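Local coordinates for protein acetoacetate decarboxylase (Sphingomonas wittichii, PDB 5UPB) that is an acetoacetate decarboxylase-like enzyme of the lyase class that probably works through a Schiff base with its substrate, as acetoacetate decarboxylases do, at residues A13-D18 and D106-L111; Y81-L86 and Y119-G124; S87-H92 and R175-T180; G149-A152 and L158-L161. All blocks are in the same frame, centred on the assembly; numbering follows the deposited sequence.

Contact 1. Residues A13-D18 and D106-L111; sequences ASLVDD and DKEWSL
L15 reaches from the N-terminal loop onto the first turn of helix 108-116 and crosses the side chain of E108 at about a right angle. Its CD2 methyl lies 3.6 Å from E108 CD, while CD1 rests on the aliphatic part of the glutamate, 3.9 Å from CG of E108. The same CD2 also packs on CB of W109 at 4.0 Å. One residue on, V16 sets CG2 against the helix backbone, 3.6 Å from W109 O, and its side chain continues onto I112 and R113 of the next turn. E108 is bent at chi2 (-72°), which folds its carboxylate back beside the helix start, where W109 N makes a weak bond to E108 OE1 (2.8 Å, N-H...acceptor angle 118°). The other oxygen, OE2, is held by R153 and by the backbone N of I123, both of the second subunit, and W109 NE1 is hydrogen-bonded to H154 of that subunit. L15, which also packs on R153 of the second subunit, thus sets hydrocarbon against a buried carboxylate whose stronger polar partners belong to the second subunit. With those partners, the glutamate probably stays ionised despite its apolar neighbour, and the contact itself is van der Waals packing at a subunit interface.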
loop_
_atom_site.group_PDB
_atom_site.type_symbol
_atom_site.label_atom_id
_atom_site.label_comp_id
_atom_site.label_asym_id
_atom_site.label_seq_id
_atom_site.Cartn_x
_atom_site.Cartn_y
_atom_site.Cartn_z
ATOM N N ALA A 13 8.024 17.237 13.504
ATOM C CA ALA A 13 7.085 16.840 12.473
ATOM C C ALA A 13 7.572 17.178 11.071
ATOM O O ALA A 13 6.808 17.020 10.122
ATOM C CB ALA A 13 5.716 17.490 12.728
ATOM N N SER A 14 8.806 17.664 10.915
ATOM C CA SER A 14 9.321 17.963 9.584
ATOM C C SER A 14 9.625 16.665 8.856
ATOM O O SER A 14 10.194 15.737 9.430
ATOM C CB SER A 14 10.598 18.821 9.652
ATOM O OG SER A 14 10.343 20.169 10.011
ATOM N N LEU A 15 9.260 16.598 7.574
ATOM C CA LEU A 15 9.624 15.430 6.770
ATOM C C LEU A 15 11.124 15.260 6.693
ATOM O O LEU A 15 11.632 14.135 6.695
ATOM C CB LEU A 15 9.096 15.555 5.351
ATOM C CG LEU A 15 7.751 15.030 4.948
ATOM C CD1 LEU A 15 7.616 15.277 3.430
ATOM C CD2 LEU A 15 7.553 13.579 5.291
ATOM N N VAL A 16 11.838 16.369 6.543
ATOM C CA VAL A 16 13.260 16.375 6.250
ATOM C C VAL A 16 13.896 17.431 7.142
ATOM O O VAL A 16 13.281 18.466 7.418
ATOM C CB VAL A 16 13.507 16.681 4.749
ATOM C CG1 VAL A 16 14.982 16.748 4.469
ATOM C CG2 VAL A 16 12.836 15.623 3.864
ATOM N N ASP A 17 15.115 17.165 7.605
ATOM C CA ASP A 17 15.944 18.148 8.305
ATOM C C ASP A 17 17.206 18.387 7.482
ATOM O O ASP A 17 17.475 17.681 6.510
ATOM C CB ASP A 17 16.287 17.669 9.725
ATOM C CG ASP A 17 16.635 16.193 9.772
ATOM O OD1 ASP A 17 16.840 15.622 8.687
ATOM O OD2 ASP A 17 16.675 15.593 10.868
ATOM N N ASP A 18 17.980 19.414 7.829
ATOM C CA ASP A 18 19.225 19.660 7.103
ATOM C C ASP A 18 20.431 19.021 7.788
ATOM O O ASP A 18 21.570 19.475 7.612
ATOM C CB ASP A 18 19.445 21.162 6.890
ATOM C CG ASP A 18 19.361 21.955 8.161
ATOM O OD1 ASP A 18 18.676 21.499 9.099
ATOM O OD2 ASP A 18 19.976 23.042 8.210
ATOM N N ASP A 106 9.344 4.819 -2.494
ATOM C CA ASP A 106 8.097 4.466 -1.805
ATOM C C ASP A 106 7.939 5.122 -0.438
ATOM O O ASP A 106 7.102 4.680 0.345
ATOM C CB ASP A 106 7.913 2.950 -1.687
ATOM C CG ASP A 106 9.023 2.257 -0.915
ATOM O OD1 ASP A 106 9.843 2.946 -0.316
ATOM O OD2 ASP A 106 9.006 1.006 -0.854
ATOM N N LYS A 107 8.698 6.175 -0.152
ATOM C CA LYS A 107 8.536 6.952 1.068
ATOM C C LYS A 107 8.643 8.421 0.678
ATOM O O LYS A 107 9.594 8.826 0.012
ATOM C CB LYS A 107 9.612 6.582 2.119
ATOM C CG LYS A 107 9.508 5.171 2.671
ATOM C CD LYS A 107 8.272 5.009 3.527
ATOM C CE LYS A 107 7.980 3.562 3.903
ATOM N NZ LYS A 107 9.206 3.007 4.612
ATOM N N GLU A 108 7.674 9.231 1.082
ATOM C CA GLU A 108 7.672 10.604 0.596
ATOM C C GLU A 108 8.751 11.455 1.241
ATOM O O GLU A 108 9.130 12.479 0.652
ATOM C CB GLU A 108 6.255 11.244 0.761
ATOM C CG GLU A 108 6.002 12.037 2.018
ATOM C CD GLU A 108 5.863 11.171 3.283
ATOM O OE1 GLU A 108 6.817 10.452 3.647
ATOM O OE2 GLU A 108 4.788 11.194 3.939
ATOM N N TRP A 109 9.267 11.076 2.418
ATOM C CA TRP A 109 10.408 11.812 2.963
ATOM C C TRP A 109 11.626 11.671 2.078
ATOM O O TRP A 109 12.421 12.605 1.964
ATOM C CB TRP A 109 10.754 11.383 4.390
ATOM C CG TRP A 109 10.691 9.922 4.699
ATOM C CD1 TRP A 109 9.627 9.240 5.185
ATOM C CD2 TRP A 109 11.765 8.979 4.617
ATOM N NE1 TRP A 109 9.946 7.921 5.386
ATOM C CE2 TRP A 109 11.257 7.731 5.054
ATOM C CE3 TRP A 109 13.107 9.071 4.237
ATOM C CZ2 TRP A 109 12.032 6.576 5.111
ATOM C CZ3 TRP A 109 13.886 7.895 4.267
ATOM C CH2 TRP A 109 13.327 6.666 4.705
ATOM N N SER A 110 11.757 10.546 1.399
ATOM C CA SER A 110 12.834 10.398 0.438
ATOM C C SER A 110 12.517 11.134 -0.854
ATOM O O SER A 110 13.413 11.752 -1.455
ATOM C CB SER A 110 13.093 8.905 0.185
ATOM O OG SER A 110 14.119 8.770 -0.775
ATOM N N LEU A 111 11.237 11.184 -1.238
ATOM C CA LEU A 111 10.844 11.999 -2.376
ATOM C C LEU A 111 11.217 13.461 -2.161
ATOM O O LEU A 111 11.814 14.113 -3.039
ATOM C CB LEU A 111 9.348 11.832 -2.629
ATOM C CG LEU A 111 8.808 12.624 -3.818
ATOM C CD1 LEU A 111 7.591 11.887 -4.340
ATOM C CD2 LEU A 111 8.483 14.029 -3.410
#

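Contact 2. Residues Y81-L86 and Y119-G124; sequences YNEAAL and YPKKIG
This is a buried salt bridge, E83 with K121, near the middle of the chain's fold; it spans between two strands, 80-92 and 121-123, that both pair with strand 95-105. The backbones stay well apart, the nearest CA atoms, those of E83 and G124, being 8.3 Å from each other, and the link is made by the ends of two long side chains. The glutamate carries CG anti to its own backbone nitrogen (chi1 -178°); both chains are extended beyond CG, long enough to bridge the gap, and they cross at about a right angle. K121 NZ donates to E83 OE1 over a short 2.6 Å, on the syn side of the carboxylate and only 16° out of its plane. CE of K121 follows at 3.3 Å from the same E83 OE1. The second carboxylate oxygen is occupied by the hydroxyl of Y57, which helps to fix the rotation of the group. Acetoacetate decarboxylases form their Schiff base on the first lysine of an adjacent pair; the position of K121 before K122, facing a buried glutamate, is consistent with that arrangement. K122 engages E227 instead, and A13 O of the second subunit. Around the pair, both side chains pack on V103 of strand 95-105, while S110 of helix 108-116 lies against E83 and forms a weak bond with K121 NZ.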
loop_
_atom_site.group_PDB
_atom_site.type_symbol
_atom_site.label_atom_id
_atom_site.label_comp_id
_atom_site.label_asym_id
_atom_site.label_seq_id
_atom_site.Cartn_x
_atom_site.Cartn_y
_atom_site.Cartn_z
ATOM N N TYR A 81 13.610 2.660 2.791
ATOM C CA TYR A 81 12.806 2.897 1.599
ATOM C C TYR A 81 13.381 2.115 0.434
ATOM O O TYR A 81 14.542 1.723 0.438
ATOM C CB TYR A 81 12.729 4.369 1.272
ATOM C CG TYR A 81 14.027 5.002 0.821
ATOM C CD1 TYR A 81 14.912 5.547 1.750
ATOM C CD2 TYR A 81 14.367 5.076 -0.525
ATOM C CE1 TYR A 81 16.085 6.177 1.346
ATOM C CE2 TYR A 81 15.579 5.690 -0.929
ATOM C CZ TYR A 81 16.392 6.259 0.008
ATOM O OH TYR A 81 17.573 6.895 -0.330
ATOM N N ASN A 82 12.536 1.896 -0.566
ATOM C CA ASN A 82 12.972 1.309 -1.815
ATOM C C ASN A 82 12.885 2.345 -2.914
ATOM O O ASN A 82 12.006 3.219 -2.900
ATOM C CB ASN A 82 12.123 0.108 -2.168
ATOM C CG ASN A 82 12.086 -0.880 -1.060
ATOM O OD1 ASN A 82 13.095 -1.497 -0.757
ATOM N ND2 ASN A 82 10.980 -0.913 -0.335
ATOM N N GLU A 83 13.740 2.178 -3.907
ATOM C CA GLU A 83 13.839 3.157 -4.974
ATOM C C GLU A 83 14.243 2.504 -6.282
ATOM O O GLU A 83 15.070 1.579 -6.310
ATOM C CB GLU A 83 14.845 4.229 -4.602
ATOM C CG GLU A 83 15.009 5.334 -5.619
ATOM C CD GLU A 83 15.863 6.482 -5.062
ATOM O OE1 GLU A 83 15.320 7.310 -4.304
ATOM O OE2 GLU A 83 17.079 6.541 -5.337
ATOM N N ALA A 84 13.632 2.997 -7.375
ATOM C CA ALA A 84 14.010 2.592 -8.722
ATOM C C ALA A 84 14.279 3.839 -9.554
ATOM O O ALA A 84 13.580 4.860 -9.434
ATOM C CB ALA A 84 12.901 1.747 -9.349
ATOM N N ALA A 85 15.227 3.736 -10.472
ATOM C CA ALA A 85 15.583 4.907 -11.253
ATOM C C ALA A 85 16.120 4.530 -12.615
ATOM O O ALA A 85 16.703 3.457 -12.814
ATOM C CB ALA A 85 16.621 5.758 -10.539
ATOM N N LEU A 86 15.956 5.483 -13.535
ATOM C CA LEU A 86 16.621 5.500 -14.834
ATOM C C LEU A 86 17.449 6.774 -14.899
ATOM O O LEU A 86 16.890 7.880 -14.850
ATOM C CB LEU A 86 15.579 5.466 -15.957
ATOM C CG LEU A 86 14.681 4.233 -15.922
ATOM C CD1 LEU A 86 13.471 4.372 -16.832
ATOM C CD2 LEU A 86 15.510 3.037 -16.353
ATOM N N TYR A 119 16.708 15.908 -7.343
ATOM C CA TYR A 119 16.425 14.569 -7.835
ATOM C C TYR A 119 14.949 14.497 -8.182
ATOM O O TYR A 119 14.117 14.607 -7.275
ATOM C CB TYR A 119 16.679 13.543 -6.765
ATOM C CG TYR A 119 18.094 13.193 -6.435
ATOM C CD1 TYR A 119 18.846 14.010 -5.597
ATOM C CD2 TYR A 119 18.657 11.991 -6.859
ATOM C CE1 TYR A 119 20.143 13.681 -5.237
ATOM C CE2 TYR A 119 19.971 11.645 -6.505
ATOM C CZ TYR A 119 20.703 12.494 -5.684
ATOM O OH TYR A 119 21.995 12.172 -5.311
ATOM N N PRO A 120 14.574 14.289 -9.417
ATOM C CA PRO A 120 13.136 14.191 -9.730
ATOM C C PRO A 120 12.576 12.848 -9.294
ATOM O O PRO A 120 12.950 11.811 -9.848
ATOM C CB PRO A 120 13.098 14.348 -11.259
ATOM C CG PRO A 120 14.441 14.833 -11.659
ATOM C CD PRO A 120 15.390 14.277 -10.635
ATOM N N LYS A 121 11.693 12.856 -8.271
ATOM C CA LYS A 121 11.139 11.608 -7.737
ATOM C C LYS A 121 9.606 11.620 -7.702
ATOM O O LYS A 121 8.985 12.617 -7.333
ATOM C CB LYS A 121 11.639 11.311 -6.302
ATOM C CG LYS A 121 13.176 11.257 -6.140
ATOM C CD LYS A 121 13.541 10.580 -4.836
ATOM C CE LYS A 121 15.087 10.551 -4.647
ATOM N NZ LYS A 121 15.420 9.767 -3.427
ATOM N N LYS A 122 9.017 10.475 -8.023
ATOM C CA LYS A 122 7.603 10.189 -7.806
ATOM C C LYS A 122 7.488 9.047 -6.796
ATOM O O LYS A 122 8.488 8.394 -6.434
ATOM C CB LYS A 122 6.935 9.798 -9.119
ATOM C CG LYS A 122 6.926 10.925 -10.173
ATOM C CD LYS A 122 6.256 10.437 -11.476
ATOM C CE LYS A 122 6.220 11.498 -12.496
ATOM N NZ LYS A 122 5.721 10.958 -13.824
ATOM N N ILE A 123 6.259 8.803 -6.342
ATOM C CA ILE A 123 5.979 7.672 -5.474
ATOM C C ILE A 123 5.562 6.494 -6.333
ATOM O O ILE A 123 4.645 6.600 -7.162
ATOM C CB ILE A 123 4.866 7.974 -4.468
ATOM C CG1 ILE A 123 5.272 9.058 -3.475
ATOM C CG2 ILE A 123 4.465 6.623 -3.764
ATOM C CD1 ILE A 123 6.411 8.619 -2.532
ATOM N N GLY A 124 6.191 5.348 -6.094
ATOM C CA GLY A 124 5.764 4.109 -6.709
ATOM C C GLY A 124 5.823 2.977 -5.709
ATOM O O GLY A 124 6.154 3.171 -4.546
#

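Contact 3. Residues S87-H92 and R175-T180; sequences SIACTH and RSRPAT
R177 reaches up to strand 80-92 and touches three consecutive residues there, A89, C90 and T91, each in a different way. Its CG lies beside the backbone nitrogen and the chain then runs straight as far as CD, before a bend at chi3 (72°) turns the guanidinium across the strand. In that pose one face of the group lies against the methyl of A89: CB is 3.6 Å from R177 NE and 3.7 Å from R177 CD, so the methyl sits toward the rim of the flat group and also covers the last methylene. The edge is used for the polar contact. R177 NH2 gives a nearly straight hydrogen bond to C90 O, 2.9 Å long with an N-H...acceptor angle of 171°, and the oxygen lies almost exactly in the guanidinium plane. Seen from the carbonyl, however, the nitrogen stands well above the peptide plane, 53° out of it, rather than on a lone pair. T91 completes the edge: its CG2 lies 3.8 Å from R177 NH2, because OG1 occupies the position between backbone nitrogen and carbonyl carbon and makes a weak bond to K48 O. CB of C90, by contrast, points away from segment 175-180, and this residue takes part through its carbonyl. R177 NE is taken by G97 O of the partner strand 95-105, so two N-H groups of one guanidinium grip backbone carbonyls of both strands. The arrangement is an arginine laid across the end of the antiparallel hairpin 80-92/95-105, tying to it the loop that enters strand 179-186.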
loop_
_atom_site.group_PDB
_atom_site.type_symbol
_atom_site.label_atom_id
_atom_site.label_comp_id
_atom_site.label_asym_id
_atom_site.label_seq_id
_atom_site.Cartn_x
_atom_site.Cartn_y
_atom_site.Cartn_z
ATOM N N SER A 87 18.771 6.632 -14.964
ATOM C CA SER A 87 19.690 7.761 -14.884
ATOM C C SER A 87 20.545 7.829 -16.139
ATOM O O SER A 87 20.923 6.803 -16.700
ATOM C CB SER A 87 20.648 7.688 -13.651
ATOM O OG SER A 87 19.946 7.601 -12.444
ATOM N N ILE A 88 20.943 9.046 -16.501
ATOM C CA ILE A 88 21.599 9.343 -17.775
ATOM C C ILE A 88 23.026 9.796 -17.507
ATOM O O ILE A 88 23.257 10.725 -16.722
ATOM C CB ILE A 88 20.820 10.425 -18.538
ATOM C CG1 ILE A 88 19.389 9.937 -18.783
ATOM C CG2 ILE A 88 21.540 10.804 -19.840
ATOM C CD1 ILE A 88 18.443 11.008 -19.308
ATOM N N ALA A 89 23.986 9.151 -18.163
ATOM C CA ALA A 89 25.364 9.613 -18.051
ATOM C C ALA A 89 25.516 10.917 -18.822
ATOM O O ALA A 89 25.022 11.045 -19.945
ATOM C CB ALA A 89 26.338 8.558 -18.571
ATOM N N CYS A 90 26.172 11.899 -18.201
ATOM C CA CYS A 90 26.278 13.237 -18.769
ATOM C C CYS A 90 27.507 13.939 -18.191
ATOM O O CYS A 90 28.253 13.385 -17.373
ATOM C CB CYS A 90 25.002 14.042 -18.528
ATOM S SG CYS A 90 24.548 14.226 -16.792
ATOM N N THR A 91 27.710 15.180 -18.643
ATOM C CA THR A 91 28.814 16.018 -18.207
ATOM C C THR A 91 28.329 17.444 -17.987
ATOM O O THR A 91 27.406 17.926 -18.655
ATOM C CB THR A 91 29.949 16.056 -19.237
ATOM O OG1 THR A 91 29.400 16.353 -20.537
ATOM C CG2 THR A 91 30.650 14.746 -19.270
ATOM N N HIS A 92 28.989 18.117 -17.050
ATOM C CA HIS A 92 28.845 19.549 -16.813
ATOM C C HIS A 92 30.253 20.100 -16.961
ATOM O O HIS A 92 31.107 19.879 -16.093
ATOM C CB HIS A 92 28.266 19.858 -15.431
ATOM C CG HIS A 92 28.095 21.323 -15.171
ATOM N ND1 HIS A 92 28.859 22.008 -14.254
ATOM C CD2 HIS A 92 27.215 22.221 -15.674
ATOM C CE1 HIS A 92 28.491 23.276 -14.235
ATOM N NE2 HIS A 92 27.482 23.428 -15.074
ATOM N N ARG A 175 30.028 1.445 -13.362
ATOM C CA ARG A 175 30.349 2.586 -14.212
ATOM C C ARG A 175 30.208 3.871 -13.408
ATOM O O ARG A 175 29.239 4.625 -13.526
ATOM C CB ARG A 175 29.490 2.572 -15.473
ATOM C CG ARG A 175 29.783 1.424 -16.463
ATOM C CD ARG A 175 29.485 0.030 -15.991
ATOM N NE ARG A 175 29.675 -0.929 -17.084
ATOM C CZ ARG A 175 29.826 -2.245 -16.948
ATOM N NH1 ARG A 175 29.805 -2.834 -15.753
ATOM N NH2 ARG A 175 29.983 -2.988 -18.031
ATOM N N SER A 176 31.228 4.115 -12.599
ATOM C CA SER A 176 31.243 5.203 -11.635
ATOM C C SER A 176 31.517 6.541 -12.308
ATOM O O SER A 176 32.496 6.699 -13.053
ATOM C CB SER A 176 32.302 4.935 -10.572
ATOM O OG SER A 176 33.600 4.980 -11.149
ATOM N N ARG A 177 30.664 7.516 -12.003
ATOM C CA ARG A 177 30.839 8.885 -12.429
ATOM C C ARG A 177 30.669 9.703 -11.158
ATOM O O ARG A 177 29.605 9.625 -10.521
ATOM C CB ARG A 177 29.820 9.243 -13.530
ATOM C CG ARG A 177 29.976 8.332 -14.770
ATOM C CD ARG A 177 28.915 8.496 -15.856
ATOM N NE ARG A 177 29.065 9.758 -16.578
ATOM C CZ ARG A 177 29.876 9.974 -17.614
ATOM N NH1 ARG A 177 30.673 9.023 -18.101
ATOM N NH2 ARG A 177 29.887 11.174 -18.165
ATOM N N PRO A 178 31.643 10.526 -10.770
ATOM C CA PRO A 178 31.633 11.041 -9.385
ATOM C C PRO A 178 30.428 11.922 -9.071
ATOM O O PRO A 178 29.882 11.855 -7.965
ATOM C CB PRO A 178 32.922 11.866 -9.301
ATOM C CG PRO A 178 33.347 12.115 -10.707
ATOM C CD PRO A 178 32.768 11.031 -11.568
ATOM N N ALA A 179 29.961 12.707 -10.029
ATOM C CA ALA A 179 28.926 13.684 -9.725
ATOM C C ALA A 179 27.554 13.107 -10.001
ATOM O O ALA A 179 27.359 12.348 -10.949
ATOM C CB ALA A 179 29.107 14.957 -10.540
ATOM N N THR A 180 26.592 13.512 -9.186
ATOM C CA THR A 180 25.181 13.376 -9.511
ATOM C C THR A 180 24.642 14.779 -9.693
ATOM O O THR A 180 24.711 15.605 -8.777
ATOM C CB THR A 180 24.414 12.595 -8.443
ATOM O OG1 THR A 180 24.982 11.304 -8.302
ATOM C CG2 THR A 180 22.950 12.445 -8.813
#

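Contact 4. Residues G149-A152 and L158-L161; sequences GICA and LFRL
L158 and F159 both face C151, a classic beta bulge in an otherwise antiparallel pairing, and the cysteine sulfur settles over the phenylalanine ring. SG of C151 is 3.7 Å from the centroid of the F159 ring, 24° off its normal and displaced toward the CD2-CE2 rim, where it comes within 3.4 Å of F159 CE2. C151 and F159 pair directly and so share a face of the sheet; with SG and the ring both set between backbone nitrogen and carbonyl carbon, the sulfur comes to lie over the ring. At the bulge, C151 N donates to F159 O while C151 O accepts from L158 N at 2.9 Å. The strands belong to the beta hairpin 146-153/156-166, and beyond the bulge regular pairing is restored: G149 and L161 exchange two hydrogen bonds, with L161 N to G149 O nearly straight (177°). L158 leans back over the backbone of A152, CD1 lying 3.6 Å from A152 C. L161 CG meets the F159 ring at its edge. On the other side of the sheet I150 and R160 run alongside each other, CD1 of I150 being 3.8 Å from R160 CG, while the guanidinium bonds E220 of the same chain and R74 O of the fourth subunit.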
loop_
_atom_site.group_PDB
_atom_site.type_symbol
_atom_site.label_atom_id
_atom_site.label_comp_id
_atom_site.label_asym_id
_atom_site.label_seq_id
_atom_site.Cartn_x
_atom_site.Cartn_y
_atom_site.Cartn_z
ATOM N N GLY A 149 14.095 -7.134 -9.598
ATOM C CA GLY A 149 13.509 -5.890 -9.110
ATOM C C GLY A 149 12.389 -5.463 -10.026
ATOM O O GLY A 149 12.415 -5.737 -11.232
ATOM N N ILE A 150 11.402 -4.771 -9.453
ATOM C CA ILE A 150 10.264 -4.303 -10.237
ATOM C C ILE A 150 9.743 -3.021 -9.597
ATOM O O ILE A 150 9.844 -2.808 -8.382
ATOM C CB ILE A 150 9.153 -5.390 -10.328
ATOM C CG1 ILE A 150 8.052 -5.006 -11.316
ATOM C CG2 ILE A 150 8.483 -5.586 -8.979
ATOM C CD1 ILE A 150 7.215 -6.219 -11.731
ATOM N N CYS A 151 9.226 -2.137 -10.427
ATOM C CA CYS A 151 8.580 -0.955 -9.891
ATOM C C CYS A 151 7.343 -0.654 -10.721
ATOM O O CYS A 151 7.272 -0.989 -11.904
ATOM C CB CYS A 151 9.538 0.251 -9.872
ATOM S SG CYS A 151 10.271 0.619 -11.443
ATOM N N ALA A 152 6.354 -0.068 -10.064
ATOM C CA ALA A 152 5.065 0.204 -10.678
ATOM C C ALA A 152 4.457 1.454 -10.050
ATOM O O ALA A 152 4.773 1.814 -8.910
ATOM C CB ALA A 152 4.105 -0.966 -10.492
ATOM N N LEU A 158 6.289 -0.075 -14.455
ATOM C CA LEU A 158 7.206 0.911 -15.014
ATOM C C LEU A 158 8.410 0.229 -15.658
ATOM O O LEU A 158 8.683 0.427 -16.849
ATOM C CB LEU A 158 7.668 1.858 -13.913
ATOM C CG LEU A 158 6.529 2.645 -13.233
ATOM C CD1 LEU A 158 7.048 3.189 -11.898
ATOM C CD2 LEU A 158 6.025 3.726 -14.154
ATOM N N PHE A 159 9.156 -0.557 -14.884
ATOM C CA PHE A 159 10.137 -1.436 -15.508
ATOM C C PHE A 159 10.459 -2.598 -14.586
ATOM O O PHE A 159 10.086 -2.611 -13.411
ATOM C CB PHE A 159 11.409 -0.684 -15.931
ATOM C CG PHE A 159 12.246 -0.121 -14.810
ATOM C CD1 PHE A 159 13.288 -0.864 -14.242
ATOM C CD2 PHE A 159 12.043 1.181 -14.362
ATOM C CE1 PHE A 159 14.092 -0.324 -13.238
ATOM C CE2 PHE A 159 12.840 1.723 -13.351
ATOM C CZ PHE A 159 13.888 0.955 -12.798
ATOM N N ARG A 160 11.014 -3.641 -15.195
ATOM C CA ARG A 160 11.482 -4.820 -14.490
ATOM C C ARG A 160 12.968 -4.997 -14.781
ATOM O O ARG A 160 13.408 -4.733 -15.897
ATOM C CB ARG A 160 10.759 -6.083 -14.937
ATOM C CG ARG A 160 9.258 -5.955 -14.979
ATOM C CD ARG A 160 8.662 -7.039 -15.857
ATOM N NE ARG A 160 8.873 -8.376 -15.304
ATOM C CZ ARG A 160 8.693 -9.489 -16.004
ATOM N NH1 ARG A 160 8.329 -9.427 -17.285
ATOM N NH2 ARG A 160 8.879 -10.660 -15.428
ATOM N N LEU A 161 13.715 -5.428 -13.775
ATOM C CA LEU A 161 15.147 -5.706 -13.885
ATOM C C LEU A 161 15.442 -7.050 -13.256
ATOM O O LEU A 161 14.787 -7.458 -12.292
ATOM C CB LEU A 161 16.028 -4.729 -13.133
ATOM C CG LEU A 161 16.151 -3.280 -13.507
ATOM C CD1 LEU A 161 17.237 -2.698 -12.608
ATOM C CD2 LEU A 161 16.479 -3.143 -14.979
#

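Overall arrangement
From the N terminus, contact 1 closes the first long loop, bringing the segment before strand 21-34 onto helix 108-116. Contact 2 opens inside that loop, at 81-86, and closes beyond it at 119-124, so the two cross; they also touch, through D106 with N82 and L111 with K121, and both reach the second subunit. Contact 3 starts on the same strand 80-92 and closes only at 175-180, crossing contacts 1 and 2 and meeting the latter where Y119 packs on T180. Contact 4, a short hairpin, is nested inside the loop of contact 3, and its C151 and F159 pack on A84 of contact 2. Strand 80-92 thus carries contacts 2 and 3 and, through A84, touches contact 4.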